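Local coordinates for protein probable chitinase (Chromobacterium violaceum, PDB 5JH8) that probably binds and hydrolyses chitin as a TIM-barrel enzyme of glycoside hydrolase family 18, at residues Ile212-Pro217 / Gly292-Tyr297. Residues are numbered along the deposited sequence; the frame is centred on the assembly and turned at random.
With HIS (histidine), chain F; 6KY ((2S)-2-(dimethylamino)-4-(methylselanyl)butanoic acid), chain E.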
loop_
_atom_site.group_PDB
_atom_site.type_symbol
_atom_site.label_atom_id
_atom_site.label_comp_id
_atom_site.label_asym_id
_atom_site.label_seq_id
_atom_site.Cartn_x
_atom_site.Cartn_y
_atom_site.Cartn_z
ATOM N N ILE A 212 8.745 7.293 6.934
ATOM C CA ILE A 212 7.673 7.320 5.952
ATOM C C ILE A 212 8.103 6.573 4.701
ATOM O O ILE A 212 9.207 6.777 4.195
ATOM C CB ILE A 212 7.293 8.773 5.620
ATOM C CG1 ILE A 212 6.744 9.504 6.856
ATOM C CG2 ILE A 212 6.334 8.838 4.432
ATOM C CD1 ILE A 212 5.481 8.949 7.420
ATOM N N LEU A 213 7.205 5.724 4.198
ATOM C CA LEU A 213 7.290 5.174 2.855
ATOM C C LEU A 213 6.150 5.782 2.044
ATOM O O LEU A 213 5.011 5.801 2.517
ATOM C CB LEU A 213 7.119 3.650 2.854
ATOM C CG LEU A 213 7.951 2.856 3.844
ATOM C CD1 LEU A 213 7.488 1.428 3.835
ATOM C CD2 LEU A 213 9.440 2.946 3.520
ATOM N N ASN A 214 6.431 6.295 0.836
ATOM C CA ASN A 214 5.332 6.589 -0.065
ATOM C C ASN A 214 4.877 5.303 -0.738
ATOM O O ASN A 214 5.431 4.223 -0.520
ATOM C CB ASN A 214 5.651 7.742 -1.018
ATOM C CG ASN A 214 6.665 7.390 -2.073
ATOM O OD1 ASN A 214 7.497 6.517 -1.892
ATOM N ND2 ASN A 214 6.610 8.107 -3.203
ATOM N N GLY A 215 3.830 5.435 -1.535
ATOM C CA GLY A 215 3.227 4.307 -2.230
ATOM C C GLY A 215 3.062 4.613 -3.700
ATOM O O GLY A 215 2.615 5.704 -4.082
ATOM N N ILE A 216 3.407 3.632 -4.532
ATOM C CA ILE A 216 3.331 3.772 -5.987
ATOM C C ILE A 216 2.556 2.582 -6.533
ATOM O O ILE A 216 2.895 1.432 -6.238
ATOM C CB ILE A 216 4.725 3.834 -6.639
ATOM C CG1 ILE A 216 5.573 4.919 -5.974
ATOM C CG2 ILE A 216 4.590 4.021 -8.141
ATOM C CD1 ILE A 216 7.020 4.959 -6.474
ATOM N N PRO A 217 1.498 2.828 -7.311
ATOM C CA PRO A 217 0.706 1.725 -7.850
ATOM C C PRO A 217 1.304 1.172 -9.133
ATOM O O PRO A 217 1.777 1.916 -9.991
ATOM C CB PRO A 217 -0.637 2.396 -8.138
ATOM C CG PRO A 217 -0.232 3.806 -8.586
ATOM C CD PRO A 217 0.960 4.155 -7.710
ATOM N N GLY A 292 11.993 7.244 4.246
ATOM C CA GLY A 292 12.590 5.953 4.514
ATOM C C GLY A 292 12.624 5.032 3.323
ATOM O O GLY A 292 13.378 4.054 3.339
ATOM N N GLY A 293 11.800 5.299 2.317
ATOM C CA GLY A 293 11.751 4.461 1.146
ATOM C C GLY A 293 10.399 4.553 0.486
ATOM O O GLY A 293 9.657 5.518 0.695
ATOM N N THR A 294 10.136 3.554 -0.348
ATOM C CA THR A 294 8.913 3.499 -1.120
ATOM C C THR A 294 8.291 2.119 -0.993
ATOM O O THR A 294 8.929 1.172 -0.543
ATOM C CB THR A 294 9.177 3.879 -2.588
ATOM O OG1 THR A 294 7.957 4.132 -3.269
ATOM C CG2 THR A 294 9.991 2.819 -3.346
ATOM N N SER A 295 7.041 2.026 -1.399
ATOM C CA SER A 295 6.294 0.785 -1.396
ATOM C C SER A 295 5.537 0.684 -2.713
ATOM O O SER A 295 5.061 1.704 -3.239
ATOM C CB SER A 295 5.346 0.722 -0.195
ATOM O OG SER A 295 4.358 1.737 -0.210
ATOM N N LEU A 296 5.455 -0.531 -3.251
ATOM C CA LEU A 296 4.933 -0.788 -4.588
ATOM C C LEU A 296 3.781 -1.775 -4.481
ATOM O O LEU A 296 3.949 -2.853 -3.902
ATOM C CB LEU A 296 6.019 -1.361 -5.508
ATOM C CG LEU A 296 7.311 -0.534 -5.720
ATOM C CD1 LEU A 296 7.071 0.935 -6.058
ATOM C CD2 LEU A 296 8.291 -0.636 -4.542
ATOM N N TYR A 297 2.639 -1.432 -5.052
ATOM C CA TYR A 297 1.456 -2.270 -4.939
ATOM C C TYR A 297 0.999 -2.637 -6.345
ATOM O O TYR A 297 0.489 -1.768 -7.066
ATOM C CB TYR A 297 0.319 -1.553 -4.182
ATOM C CG TYR A 297 -0.763 -2.530 -3.794
ATOM C CD1 TYR A 297 -1.795 -2.828 -4.660
ATOM C CD2 TYR A 297 -0.680 -3.255 -2.623
ATOM C CE1 TYR A 297 -2.754 -3.767 -4.351
ATOM C CE2 TYR A 297 -1.619 -4.222 -2.318
ATOM C CZ TYR A 297 -2.654 -4.476 -3.200
ATOM O OH TYR A 297 -3.626 -5.411 -2.943
HETATM N N HIS F . -6.170 -2.408 -1.351
HETATM C CA HIS F . -5.624 -3.608 -0.724
HETATM C C HIS F . -6.722 -4.648 -0.554
HETATM O O HIS F . -7.918 -4.330 -0.517
HETATM C CB HIS F . -4.980 -3.267 0.623
HETATM C CG HIS F . -3.708 -2.481 0.504
HETATM N ND1 HIS F . -2.801 -2.376 1.537
HETATM C CD2 HIS F . -3.201 -1.748 -0.515
HETATM C CE1 HIS F . -1.780 -1.634 1.151
HETATM N NE2 HIS F . -2.008 -1.220 -0.083
HETATM O OXT HIS F . -6.425 -5.840 -0.458
HETATM N N 6KY E . -6.151 -0.540 -4.166
HETATM C CA 6KY E . -7.112 -1.096 -3.161
HETATM C C 6KY E . -6.581 -2.407 -2.620
HETATM O O 6KY E . -6.505 -3.388 -3.352
HETATM C CB 6KY E . -8.540 -1.277 -3.716
HETATM C CG 6KY E . -9.175 0.067 -4.114
HETATM SE SE 6KY E . -11.040 -0.072 -4.697
HETATM C CE 6KY E . -10.674 -0.826 -6.458
HETATM C CN1 6KY E . -6.141 -1.249 -5.460
HETATM C CN2 6KY E . -4.759 -0.477 -3.659
#
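Strands 212-217 and 293-297 are parallel neighbours in the barrel wall of a family 18 TIM-barrel fold. They pair from Asn214 and Thr294 to Pro217 and Tyr297. Ile216 N donates to Ser295 O at 2.9 Å and Tyr297 N to Ile216 O at 3.1 Å; the backbone bonds nearer Gly292 are weak.

Ser295 reinforces the pairing from inside the barrel. Its hydroxyl sits between the backbone N and the carbonyl carbon (chi1 63°), which turns OG back onto Asn214 O at 2.7 Å. Asn214 O also receives a weak bond from Ser295 N. Ser295 OG meets Gln174 NE2 as well, a residue of the histidine pocket. On the outer side, Thr294 OG1 donates to Asn214 OD1 (2.8 Å) from above the amide plane, 41° out of it. Asn214 ND2 is held by the backbone O of Lys282. Beside this polar pair, Ile216 and Leu296 lie side by side, with Ile216 CB 3.8 Å from Leu296 CD1. Leu213 points inward and lays CD2 against the backbone of Gly293.

Tyr297 ends the strand in the ligand site. With CG anti to the backbone N (chi1 -167°), the ring leads away from strand 212-217 into the site. The bound histidine lies over one face, offset toward the rim, with Tyr297 CE2 3.4 Å from histidine CD2. Tyr297 also lines the 6KY pocket, and 6KY O approaches the ring obliquely. Its OH bonds Tyr11 OH.

Helices 193-206 and 276-289 cover the outer face at Asn214, the second also touching Ile216 and Thr294. Strand 293-297 continues the wall to strand 3-8, and strand 212-222 to strand 172-176.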